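Local coordinates for protein saframycin Mx1 synthetase B (Legionella pneumophila subsp. pneumophila, PDB 3KXW) that belongs to the ANL superfamily of AMP-binding enzymes and binds 5'-O-[(S)-(dodecanoyloxy)(hydroxy)phosphoryl]adenosine in a pocket of this structure, at residues V292-G297 / K320-P325; K346-A351 / E450-G455; V360-D365 / D395-G400. All coordinates share one frame; numbering follows the deposited sequence.

Contact 1: residues V292-G297 / K320-P325; sequences VTAFNG and KEAFYP. With 1ZZ (5'-O-[(S)-(dodecanoyloxy)(hydroxy)phosphoryl]adenosine), chain B.
Strand 293-296 and strand 323-325 run parallel, their short axes 4.3 Å apart at closest approach and turned 32° against each other, with A294 beside F323, F295 beside Y324 and N296 beside P325. Three backbone hydrogen bonds tie them: A294 N to A322 O (2.8 Å), Y324 N to A294 O and N296 N to Y324 O. Helix 303-313 links the two in a beta-alpha-beta crossover, and M306 on it packs on N296 and F323. On the opposite side of the sheet T293 and Y324 lie alongside each other, T293 CG2 3.8 Å from Y324 CB, while the Y324 hydroxyl reaches G339 O. F295 shares that face, but its chi1 of 65° sets CG between the backbone N and the carbonyl carbon, and the ring leans away from strand 323-325 toward 1ZZ. Of the side chain, CB stays nearest, 3.5 Å from Y324 O. C2 of 1ZZ, close to the tail's end, sits over one ring face toward the rim, 3.5 Å from F295 CE1. The N296 amide bonds through ND2 to N268 OD1. The bonds pair A294 N and O, F295 turns its backbone to strand 263-266, and its ring offers the acyl end an apolar face.

Contact 2: residues K346-A351 / E450-G455; sequences KTLTLA and ELYVTG. With 1ZZ (5'-O-[(S)-(dodecanoyloxy)(hydroxy)phosphoryl]adenosine), chain B.
K346 and L348, on the way into and within strand 347-350, reach E450 and Y452 of strand 450-456, and so join the two-stranded antiparallel sheet 347-350/371-374 to the five-stranded antiparallel sheet of this AMP-binding fold. The strands share no backbone ladder; side chains bridge CA atoms 8.6 Å apart in both the K346-E450 and the L348-Y452 pair. From CB onward, K346 passes first one partner and then the other. Its CB lies 3.6 Å from Y452 OH, CG comes near E450 OE1, and CD passes beside the carboxylate, 3.5 Å from E450 OE2. The chain then bends at its last torsion (chi4 69°), which turns the ammonium back onto the acid: K346 NZ gives a salt bridge to E450 OE2 at 2.7 Å, meeting it on the syn side and 23° out of the carboxylate plane. The other oxygen, E450 OE1, is held by S375 OG and by a water that also accepts from K346 N, so both carboxylate oxygens have partners and the group's rotation is restricted. L348 crosses Y452 at about a right angle and places CD1 over the centre of one ring face, 13° off the ring normal, as a CH-pi contact. F445 of strand 442-447 meets the Y452 ring nearly parallel and also touches L348. Further along, T454 and G455 form a classic beta bulge against L443. The side chain of V453 comes off strand 450-456 away from strand 347-350, toward the adenine of the bound 1ZZ, where V453 CG1 lies 3.5 Å from C21.

Contact 3: residues V360-D365 / D395-G400; sequences VHFADD and DFDQVG
F362 and D397 cross at about a right angle, with ring and carboxylate planes 75° apart, and the carboxylate stands at the rim of the ring. D397 CG lies in the ring plane, and D397 OD1 is 3.7 Å from F362 CZ while the second oxygen faces CE2. This surface contact joins the loop between strands 347-350 and 371-374 to the loop entering strand 400-405. One ring face of F362 is taken by V360 CG1, offset toward the rim and 3.6 Å above the plane; L348 and L350 also touch this ring. V360 carries the backbone link: its N donates to D397 O at 2.9 Å, nearly straight at 168°. With CG1 anti to the backbone N (chi1 -179°), V360 splits its branches, CG1 going to the phenylalanine and CG2 to V399 CG2, 3.8 Å away. D397 is the third residue of a type II turn from D395 to Q398, braced by Q398 OE1, which accepts from D395 N on an in-plane lone pair. D395 OD2 forms a salt bridge with R359. Because a ring edge carries partial positive charge, the acid is probably weakly favoured there, and the hydrogen bond of D397 OD1 to H447 ND1 probably limits how the carboxylate can turn.

Contact 1 is buried in the core, contact 2 partly buried and contact 3 at the surface. Contacts 1 and 2, with centres about 17 Å apart, do not touch but both reach 1ZZ, contact 1 at its acyl tail and contact 2 at its adenine. Contact 3 is nested in the chain loop that contact 2 closes and adjoins it: A351 N meets H361 O and T349 O meets A363 N in probable hydrogen bonds, while L350 packs on V360. Strand 442-447 lies against both. The chemistry shifts outward, from regular parallel strand pairing to a salt bridge beside a CH-pi contact, then to a single backbone bond with a ring-edge carboxylate.

Contact 1: residues V292-G297 / K320-P325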
loop_
_atom_site.group_PDB
_atom_site.type_symbol
_atom_site.label_atom_id
_atom_site.label_comp_id
_atom_site.label_asym_id
_atom_site.label_seq_id
_atom_site.Cartn_x
_atom_site.Cartn_y
_atom_site.Cartn_z
ATOM N N VAL A 292 -5.052 -19.356 4.642
ATOM C CA VAL A 292 -5.516 -19.910 3.368
ATOM C C VAL A 292 -5.500 -18.939 2.198
ATOM O O VAL A 292 -5.572 -19.370 1.055
ATOM C CB VAL A 292 -6.932 -20.542 3.481
ATOM C CG1 VAL A 292 -6.933 -21.650 4.515
ATOM C CG2 VAL A 292 -8.005 -19.471 3.784
ATOM N N THR A 293 -5.381 -17.641 2.488
ATOM C CA THR A 293 -5.269 -16.625 1.444
ATOM C C THR A 293 -4.141 -15.668 1.793
ATOM O O THR A 293 -4.271 -14.834 2.698
ATOM C CB THR A 293 -6.551 -15.817 1.286
ATOM O OG1 THR A 293 -7.629 -16.703 0.999
ATOM C CG2 THR A 293 -6.412 -14.801 0.137
ATOM N N ALA A 294 -3.032 -15.818 1.089
ATOM C CA ALA A 294 -1.858 -14.959 1.285
ATOM C C ALA A 294 -1.819 -14.053 0.074
ATOM O O ALA A 294 -1.250 -14.426 -0.975
ATOM C CB ALA A 294 -0.596 -15.800 1.360
ATOM N N PHE A 295 -2.458 -12.883 0.171
ATOM C CA PHE A 295 -2.604 -12.077 -1.045
ATOM C C PHE A 295 -1.322 -11.322 -1.378
ATOM O O PHE A 295 -0.509 -11.028 -0.496
ATOM C CB PHE A 295 -3.839 -11.169 -1.007
ATOM C CG PHE A 295 -3.777 -10.110 0.061
ATOM C CD1 PHE A 295 -4.364 -10.318 1.303
ATOM C CD2 PHE A 295 -3.144 -8.903 -0.196
ATOM C CE1 PHE A 295 -4.300 -9.335 2.294
ATOM C CE2 PHE A 295 -3.077 -7.919 0.783
ATOM C CZ PHE A 295 -3.645 -8.125 2.016
ATOM N N ASN A 296 -1.126 -11.089 -2.668
ATOM C CA ASN A 296 0.082 -10.481 -3.166
ATOM C C ASN A 296 -0.336 -9.484 -4.234
ATOM O O ASN A 296 -0.690 -9.874 -5.347
ATOM C CB ASN A 296 0.983 -11.566 -3.764
ATOM C CG ASN A 296 2.338 -11.045 -4.171
ATOM O OD1 ASN A 296 2.568 -9.837 -4.219
ATOM N ND2 ASN A 296 3.244 -11.961 -4.504
ATOM N N GLY A 297 -0.306 -8.204 -3.880
ATOM C CA GLY A 297 -0.709 -7.141 -4.787
ATOM C C GLY A 297 -0.060 -5.811 -4.422
ATOM O O GLY A 297 0.462 -5.667 -3.314
ATOM N N LYS A 320 1.391 -23.465 -0.950
ATOM C CA LYS A 320 1.567 -22.501 -2.039
ATOM C C LYS A 320 0.241 -22.069 -2.642
ATOM O O LYS A 320 0.148 -20.971 -3.203
ATOM C CB LYS A 320 2.497 -23.061 -3.127
ATOM C CG LYS A 320 2.973 -22.008 -4.148
ATOM C CD LYS A 320 4.010 -22.580 -5.135
ATOM C CE LYS A 320 4.531 -21.494 -6.111
ATOM N NZ LYS A 320 5.474 -22.049 -7.158
ATOM N N GLU A 321 -0.771 -22.934 -2.530
ATOM C CA GLU A 321 -2.103 -22.663 -3.046
ATOM C C GLU A 321 -2.745 -21.474 -2.322
ATOM O O GLU A 321 -3.726 -20.912 -2.789
ATOM C CB GLU A 321 -3.016 -23.897 -2.863
ATOM C CG GLU A 321 -2.654 -25.103 -3.718
ATOM C CD GLU A 321 -1.403 -25.833 -3.233
ATOM O OE1 GLU A 321 -1.020 -25.654 -2.063
ATOM O OE2 GLU A 321 -0.804 -26.586 -4.035
ATOM N N ALA A 322 -2.216 -21.122 -1.162
ATOM C CA ALA A 322 -2.744 -19.977 -0.426
ATOM C C ALA A 322 -2.469 -18.659 -1.174
ATOM O O ALA A 322 -3.217 -17.673 -1.040
ATOM C CB ALA A 322 -2.138 -19.923 0.970
ATOM N N PHE A 323 -1.397 -18.629 -1.963
ATOM C CA PHE A 323 -0.973 -17.373 -2.584
ATOM C C PHE A 323 -2.039 -16.876 -3.518
ATOM O O PHE A 323 -2.560 -17.651 -4.326
ATOM C CB PHE A 323 0.333 -17.538 -3.361
ATOM C CG PHE A 323 1.559 -17.258 -2.549
ATOM C CD1 PHE A 323 1.743 -16.017 -1.948
ATOM C CD2 PHE A 323 2.556 -18.208 -2.414
ATOM C CE1 PHE A 323 2.897 -15.749 -1.230
ATOM C CE2 PHE A 323 3.687 -17.950 -1.682
ATOM C CZ PHE A 323 3.868 -16.703 -1.102
ATOM N N TYR A 324 -2.351 -15.579 -3.414
ATOM C CA TYR A 324 -3.474 -14.998 -4.139
ATOM C C TYR A 324 -3.041 -13.677 -4.753
ATOM O O TYR A 324 -3.218 -12.625 -4.134
ATOM C CB TYR A 324 -4.650 -14.757 -3.187
ATOM C CG TYR A 324 -5.935 -14.337 -3.866
ATOM C CD1 TYR A 324 -6.831 -15.278 -4.336
ATOM C CD2 TYR A 324 -6.249 -12.992 -4.030
ATOM C CE1 TYR A 324 -8.024 -14.905 -4.946
ATOM C CE2 TYR A 324 -7.449 -12.601 -4.649
ATOM C CZ TYR A 324 -8.324 -13.569 -5.113
ATOM O OH TYR A 324 -9.491 -13.186 -5.732
ATOM N N PRO A 325 -2.464 -13.735 -5.968
ATOM C CA PRO A 325 -2.113 -12.522 -6.710
ATOM C C PRO A 325 -3.375 -11.725 -6.984
ATOM O O PRO A 325 -4.427 -12.308 -7.230
ATOM C CB PRO A 325 -1.521 -13.062 -8.019
ATOM C CG PRO A 325 -1.056 -14.443 -7.680
ATOM C CD PRO A 325 -2.040 -14.959 -6.666
HETATM P P 1ZZ B . -2.122 2.266 -5.482
HETATM C C1 1ZZ B . -8.483 -8.239 2.468
HETATM N N1 1ZZ B . -0.003 -2.613 -9.090
HETATM O O1 1ZZ B . -1.622 -0.914 -4.980
HETATM C C2 1ZZ B . -7.355 -7.766 1.541
HETATM N N2 1ZZ B . -1.211 -4.317 -8.292
HETATM O O2 1ZZ B . -2.951 1.009 -4.777
HETATM C C3 1ZZ B . -7.861 -7.471 0.123
HETATM N N3 1ZZ B . 1.466 -3.981 -10.777
HETATM O O3 1ZZ B . -3.075 3.241 -5.970
HETATM C C4 1ZZ B . -6.853 -6.604 -0.647
HETATM N N4 1ZZ B . 0.935 -6.331 -10.700
HETATM O O4 1ZZ B . -1.158 2.916 -4.362
HETATM C C5 1ZZ B . -7.069 -6.644 -2.169
HETATM N N5 1ZZ B . -0.752 -7.280 -9.391
HETATM O O5 1ZZ B . -1.141 1.726 -6.718
HETATM C C6 1ZZ B . -5.936 -5.851 -2.835
HETATM O O6 1ZZ B . 0.189 -0.308 -8.192
HETATM C C7 1ZZ B . -5.743 -5.808 -4.371
HETATM O O7 1ZZ B . 0.621 -0.018 -11.055
HETATM C C8 1ZZ B . -4.502 -5.109 -4.960
HETATM O O8 1ZZ B . -1.595 1.055 -10.790
HETATM C C9 1ZZ B . -4.767 -3.596 -5.038
HETATM C C10 1ZZ B . -3.498 -2.720 -4.914
HETATM C C11 1ZZ B . -3.946 -1.242 -4.730
HETATM C C12 1ZZ B . -2.843 -0.321 -5.284
HETATM C C13 1ZZ B . -1.661 0.947 -7.773
HETATM C C14 1ZZ B . -0.634 0.592 -8.653
HETATM C C15 1ZZ B . -1.161 0.044 -10.029
HETATM C C16 1ZZ B . -0.146 -0.635 -10.532
HETATM C C17 1ZZ B . 0.349 -1.287 -9.335
HETATM C C18 1ZZ B . -1.053 -3.052 -8.185
HETATM C C19 1ZZ B . -0.202 -4.796 -9.285
HETATM C C20 1ZZ B . 0.455 -3.786 -9.774
HETATM C C21 1ZZ B . 1.735 -5.194 -11.196
HETATM C C22 1ZZ B . 0.059 -6.179 -9.846
#

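Contact 2: residues K346-A351 / E450-G455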
loop_
_atom_site.group_PDB
_atom_site.type_symbol
_atom_site.label_atom_id
_atom_site.label_comp_id
_atom_site.label_asym_id
_atom_site.label_seq_id
_atom_site.Cartn_x
_atom_site.Cartn_y
_atom_site.Cartn_z
ATOM N N LYS A 346 -2.151 -18.967 -11.929
ATOM C CA LYS A 346 -1.575 -19.304 -13.223
ATOM C C LYS A 346 -0.362 -18.459 -13.583
ATOM O O LYS A 346 -0.219 -17.330 -13.116
ATOM C CB LYS A 346 -2.646 -19.188 -14.313
ATOM C CG LYS A 346 -3.867 -20.095 -14.046
ATOM C CD LYS A 346 -4.877 -19.974 -15.170
ATOM C CE LYS A 346 -6.098 -20.854 -14.938
ATOM N NZ LYS A 346 -6.918 -20.352 -13.783
ATOM N N THR A 347 0.515 -19.020 -14.409
ATOM C CA THR A 347 1.641 -18.279 -14.954
ATOM C C THR A 347 1.714 -18.476 -16.467
ATOM O O THR A 347 1.147 -19.428 -17.009
ATOM C CB THR A 347 3.005 -18.657 -14.291
ATOM O OG1 THR A 347 3.390 -19.989 -14.656
ATOM C CG2 THR A 347 2.926 -18.543 -12.765
ATOM N N LEU A 348 2.380 -17.553 -17.147
ATOM C CA LEU A 348 2.685 -17.725 -18.571
ATOM C C LEU A 348 4.162 -17.516 -18.821
ATOM O O LEU A 348 4.821 -16.757 -18.114
ATOM C CB LEU A 348 1.896 -16.736 -19.414
ATOM C CG LEU A 348 0.401 -17.006 -19.529
ATOM C CD1 LEU A 348 -0.257 -15.778 -20.169
ATOM C CD2 LEU A 348 0.169 -18.284 -20.332
ATOM N N THR A 349 4.693 -18.198 -19.828
ATOM C CA THR A 349 6.096 -18.065 -20.155
ATOM C C THR A 349 6.226 -17.300 -21.447
ATOM O O THR A 349 5.736 -17.740 -22.488
ATOM C CB THR A 349 6.773 -19.431 -20.308
ATOM O OG1 THR A 349 6.573 -20.200 -19.112
ATOM C CG2 THR A 349 8.258 -19.255 -20.567
ATOM N N LEU A 350 6.852 -16.133 -21.379
ATOM C CA LEU A 350 7.042 -15.330 -22.567
ATOM C C LEU A 350 8.456 -15.514 -23.101
ATOM O O LEU A 350 9.403 -15.760 -22.338
ATOM C CB LEU A 350 6.802 -13.843 -22.298
ATOM C CG LEU A 350 5.571 -13.355 -21.529
ATOM C CD1 LEU A 350 5.133 -11.990 -22.038
ATOM C CD2 LEU A 350 4.421 -14.347 -21.548
ATOM N N ALA A 351 8.591 -15.367 -24.416
ATOM C CA ALA A 351 9.889 -15.401 -25.086
ATOM C C ALA A 351 10.729 -14.165 -24.783
ATOM O O ALA A 351 10.197 -13.088 -24.520
ATOM C CB ALA A 351 9.690 -15.539 -26.604
ATOM N N GLU A 450 -7.860 -13.980 -17.793
ATOM C CA GLU A 450 -7.042 -13.559 -16.666
ATOM C C GLU A 450 -6.106 -12.439 -17.066
ATOM O O GLU A 450 -5.612 -12.395 -18.201
ATOM C CB GLU A 450 -6.314 -14.745 -16.049
ATOM C CG GLU A 450 -7.328 -15.743 -15.490
ATOM C CD GLU A 450 -6.747 -16.749 -14.549
ATOM O OE1 GLU A 450 -5.654 -16.504 -14.015
ATOM O OE2 GLU A 450 -7.412 -17.775 -14.321
ATOM N N LEU A 451 -5.865 -11.529 -16.128
ATOM C CA LEU A 451 -5.107 -10.328 -16.438
ATOM C C LEU A 451 -3.647 -10.535 -16.075
ATOM O O LEU A 451 -3.329 -10.886 -14.937
ATOM C CB LEU A 451 -5.676 -9.130 -15.663
ATOM C CG LEU A 451 -4.836 -7.863 -15.834
ATOM C CD1 LEU A 451 -4.942 -7.341 -17.268
ATOM C CD2 LEU A 451 -5.283 -6.808 -14.840
ATOM N N TYR A 452 -2.774 -10.289 -17.049
ATOM C CA TYR A 452 -1.335 -10.322 -16.879
ATOM C C TYR A 452 -0.806 -8.898 -16.992
ATOM O O TYR A 452 -0.836 -8.302 -18.060
ATOM C CB TYR A 452 -0.699 -11.260 -17.915
ATOM C CG TYR A 452 -1.080 -12.699 -17.642
ATOM C CD1 TYR A 452 -0.239 -13.530 -16.926
ATOM C CD2 TYR A 452 -2.302 -13.209 -18.069
ATOM C CE1 TYR A 452 -0.589 -14.841 -16.662
ATOM C CE2 TYR A 452 -2.668 -14.522 -17.799
ATOM C CZ TYR A 452 -1.803 -15.321 -17.085
ATOM O OH TYR A 452 -2.141 -16.633 -16.807
ATOM N N VAL A 453 -0.390 -8.327 -15.864
ATOM C CA VAL A 453 0.157 -6.972 -15.858
ATOM C C VAL A 453 1.614 -7.001 -16.341
ATOM O O VAL A 453 2.425 -7.784 -15.856
ATOM C CB VAL A 453 0.049 -6.327 -14.454
ATOM C CG1 VAL A 453 0.620 -4.905 -14.461
ATOM C CG2 VAL A 453 -1.388 -6.335 -13.979
ATOM N N THR A 454 1.946 -6.166 -17.323
ATOM C CA THR A 454 3.286 -6.208 -17.910
ATOM C C THR A 454 4.186 -5.019 -17.539
ATOM O O THR A 454 5.403 -5.097 -17.672
ATOM C CB THR A 454 3.243 -6.347 -19.465
ATOM O OG1 THR A 454 2.455 -5.294 -20.032
ATOM C CG2 THR A 454 2.645 -7.679 -19.880
ATOM N N GLY A 455 3.594 -3.911 -17.120
ATOM C CA GLY A 455 4.382 -2.720 -16.836
ATOM C C GLY A 455 3.539 -1.466 -16.782
ATOM O O GLY A 455 2.313 -1.550 -16.671
HETATM P P 1ZZ B . -2.122 2.266 -5.482
HETATM C C1 1ZZ B . -8.483 -8.239 2.468
HETATM N N1 1ZZ B . -0.003 -2.613 -9.090
HETATM O O1 1ZZ B . -1.622 -0.914 -4.980
HETATM C C2 1ZZ B . -7.355 -7.766 1.541
HETATM N N2 1ZZ B . -1.211 -4.317 -8.292
HETATM O O2 1ZZ B . -2.951 1.009 -4.777
HETATM C C3 1ZZ B . -7.861 -7.471 0.123
HETATM N N3 1ZZ B . 1.466 -3.981 -10.777
HETATM O O3 1ZZ B . -3.075 3.241 -5.970
HETATM C C4 1ZZ B . -6.853 -6.604 -0.647
HETATM N N4 1ZZ B . 0.935 -6.331 -10.700
HETATM O O4 1ZZ B . -1.158 2.916 -4.362
HETATM C C5 1ZZ B . -7.069 -6.644 -2.169
HETATM N N5 1ZZ B . -0.752 -7.280 -9.391
HETATM O O5 1ZZ B . -1.141 1.726 -6.718
HETATM C C6 1ZZ B . -5.936 -5.851 -2.835
HETATM O O6 1ZZ B . 0.189 -0.308 -8.192
HETATM C C7 1ZZ B . -5.743 -5.808 -4.371
HETATM O O7 1ZZ B . 0.621 -0.018 -11.055
HETATM C C8 1ZZ B . -4.502 -5.109 -4.960
HETATM O O8 1ZZ B . -1.595 1.055 -10.790
HETATM C C9 1ZZ B . -4.767 -3.596 -5.038
HETATM C C10 1ZZ B . -3.498 -2.720 -4.914
HETATM C C11 1ZZ B . -3.946 -1.242 -4.730
HETATM C C12 1ZZ B . -2.843 -0.321 -5.284
HETATM C C13 1ZZ B . -1.661 0.947 -7.773
HETATM C C14 1ZZ B . -0.634 0.592 -8.653
HETATM C C15 1ZZ B . -1.161 0.044 -10.029
HETATM C C16 1ZZ B . -0.146 -0.635 -10.532
HETATM C C17 1ZZ B . 0.349 -1.287 -9.335
HETATM C C18 1ZZ B . -1.053 -3.052 -8.185
HETATM C C19 1ZZ B . -0.202 -4.796 -9.285
HETATM C C20 1ZZ B . 0.455 -3.786 -9.774
HETATM C C21 1ZZ B . 1.735 -5.194 -11.196
HETATM C C22 1ZZ B . 0.059 -6.179 -9.846
HETATM O O HOH W 1 -4.551 -17.478 -11.708
#

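Contact 3: residues V360-D365 / D395-G400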
loop_
_atom_site.group_PDB
_atom_site.type_symbol
_atom_site.label_atom_id
_atom_site.label_comp_id
_atom_site.label_asym_id
_atom_site.label_seq_id
_atom_site.Cartn_x
_atom_site.Cartn_y
_atom_site.Cartn_z
ATOM N N VAL A 360 1.745 -10.616 -27.547
ATOM C CA VAL A 360 2.515 -11.435 -26.628
ATOM C C VAL A 360 3.083 -12.645 -27.379
ATOM O O VAL A 360 2.372 -13.338 -28.105
ATOM C CB VAL A 360 1.672 -11.908 -25.422
ATOM C CG1 VAL A 360 2.532 -12.758 -24.460
ATOM C CG2 VAL A 360 1.028 -10.710 -24.694
ATOM N N HIS A 361 4.371 -12.877 -27.184
ATOM C CA HIS A 361 5.079 -13.984 -27.806
ATOM C C HIS A 361 5.506 -14.959 -26.733
ATOM O O HIS A 361 6.239 -14.605 -25.811
ATOM C CB HIS A 361 6.244 -13.436 -28.631
ATOM C CG HIS A 361 5.797 -12.413 -29.626
ATOM N ND1 HIS A 361 5.257 -12.758 -30.846
ATOM C CD2 HIS A 361 5.710 -11.065 -29.543
ATOM C CE1 HIS A 361 4.897 -11.661 -31.491
ATOM N NE2 HIS A 361 5.152 -10.621 -30.719
ATOM N N PHE A 362 5.008 -16.184 -26.838
ATOM C CA PHE A 362 5.136 -17.165 -25.782
ATOM C C PHE A 362 6.304 -18.111 -26.064
ATOM O O PHE A 362 6.773 -18.197 -27.191
ATOM C CB PHE A 362 3.841 -17.971 -25.679
ATOM C CG PHE A 362 2.644 -17.161 -25.279
ATOM C CD1 PHE A 362 2.424 -16.840 -23.951
ATOM C CD2 PHE A 362 1.724 -16.742 -26.232
ATOM C CE1 PHE A 362 1.306 -16.102 -23.576
ATOM C CE2 PHE A 362 0.608 -16.008 -25.866
ATOM C CZ PHE A 362 0.395 -15.696 -24.536
ATOM N N ALA A 363 6.768 -18.819 -25.040
ATOM C CA ALA A 363 7.899 -19.733 -25.201
ATOM C C ALA A 363 7.749 -20.970 -24.322
ATOM O O ALA A 363 6.974 -20.965 -23.363
ATOM C CB ALA A 363 9.220 -19.010 -24.908
ATOM N N ASP A 364 8.485 -22.031 -24.654
ATOM C CA ASP A 364 8.460 -23.260 -23.867
ATOM C C ASP A 364 8.968 -23.021 -22.442
ATOM O O ASP A 364 9.866 -22.203 -22.219
ATOM C CB ASP A 364 9.271 -24.371 -24.547
ATOM C CG ASP A 364 8.673 -24.804 -25.887
ATOM O OD1 ASP A 364 7.446 -24.648 -26.083
ATOM O OD2 ASP A 364 9.438 -25.304 -26.744
ATOM N N ASP A 365 8.401 -23.779 -21.504
ATOM C CA ASP A 365 8.467 -23.501 -20.065
ATOM C C ASP A 365 9.820 -23.204 -19.433
ATOM O O ASP A 365 9.889 -22.961 -18.231
ATOM C CB ASP A 365 7.768 -24.602 -19.259
ATOM C CG ASP A 365 6.291 -24.325 -19.063
ATOM O OD1 ASP A 365 5.594 -25.171 -18.459
ATOM O OD2 ASP A 365 5.828 -23.257 -19.518
ATOM N N ASP A 395 -6.795 -7.146 -29.020
ATOM C CA ASP A 395 -7.125 -8.562 -28.993
ATOM C C ASP A 395 -6.637 -9.205 -27.682
ATOM O O ASP A 395 -5.781 -8.651 -26.988
ATOM C CB ASP A 395 -6.420 -9.285 -30.155
ATOM C CG ASP A 395 -7.009 -8.956 -31.521
ATOM O OD1 ASP A 395 -8.140 -8.430 -31.617
ATOM O OD2 ASP A 395 -6.332 -9.260 -32.524
ATOM N N PHE A 396 -7.164 -10.380 -27.352
ATOM C CA PHE A 396 -6.555 -11.182 -26.289
ATOM C C PHE A 396 -5.101 -11.480 -26.678
ATOM O O PHE A 396 -4.773 -11.567 -27.868
ATOM C CB PHE A 396 -7.321 -12.487 -26.044
ATOM C CG PHE A 396 -8.756 -12.297 -25.619
ATOM C CD1 PHE A 396 -9.133 -11.229 -24.807
ATOM C CD2 PHE A 396 -9.718 -13.219 -25.987
ATOM C CE1 PHE A 396 -10.441 -11.072 -24.405
ATOM C CE2 PHE A 396 -11.038 -13.071 -25.586
ATOM C CZ PHE A 396 -11.402 -11.995 -24.795
ATOM N N ASP A 397 -4.229 -11.622 -25.685
ATOM C CA ASP A 397 -2.795 -11.797 -25.920
ATOM C C ASP A 397 -2.201 -10.617 -26.664
ATOM O O ASP A 397 -1.180 -10.738 -27.340
ATOM C CB ASP A 397 -2.507 -13.109 -26.670
ATOM C CG ASP A 397 -2.923 -14.315 -25.884
ATOM O OD1 ASP A 397 -3.030 -14.210 -24.646
ATOM O OD2 ASP A 397 -3.138 -15.375 -26.478
ATOM N N GLN A 398 -2.845 -9.461 -26.533
ATOM C CA GLN A 398 -2.278 -8.224 -27.076
ATOM C C GLN A 398 -2.194 -7.166 -25.984
ATOM O O GLN A 398 -3.168 -6.915 -25.273
ATOM C CB GLN A 398 -3.106 -7.698 -28.244
ATOM C CG GLN A 398 -2.509 -6.432 -28.883
ATOM C CD GLN A 398 -3.197 -6.077 -30.181
ATOM O OE1 GLN A 398 -4.413 -6.154 -30.289
ATOM N NE2 GLN A 398 -2.411 -5.701 -31.184
ATOM N N VAL A 399 -1.024 -6.558 -25.858
ATOM C CA VAL A 399 -0.744 -5.650 -24.761
ATOM C C VAL A 399 -1.277 -4.248 -25.031
ATOM O O VAL A 399 -0.984 -3.641 -26.055
ATOM C CB VAL A 399 0.777 -5.569 -24.450
ATOM C CG1 VAL A 399 1.035 -4.559 -23.345
ATOM C CG2 VAL A 399 1.318 -6.944 -24.058
ATOM N N GLY A 400 -2.059 -3.731 -24.082
ATOM C CA GLY A 400 -2.561 -2.376 -24.175
ATOM C C GLY A 400 -2.745 -1.832 -22.774
ATOM O O GLY A 400 -2.310 -2.453 -21.800
#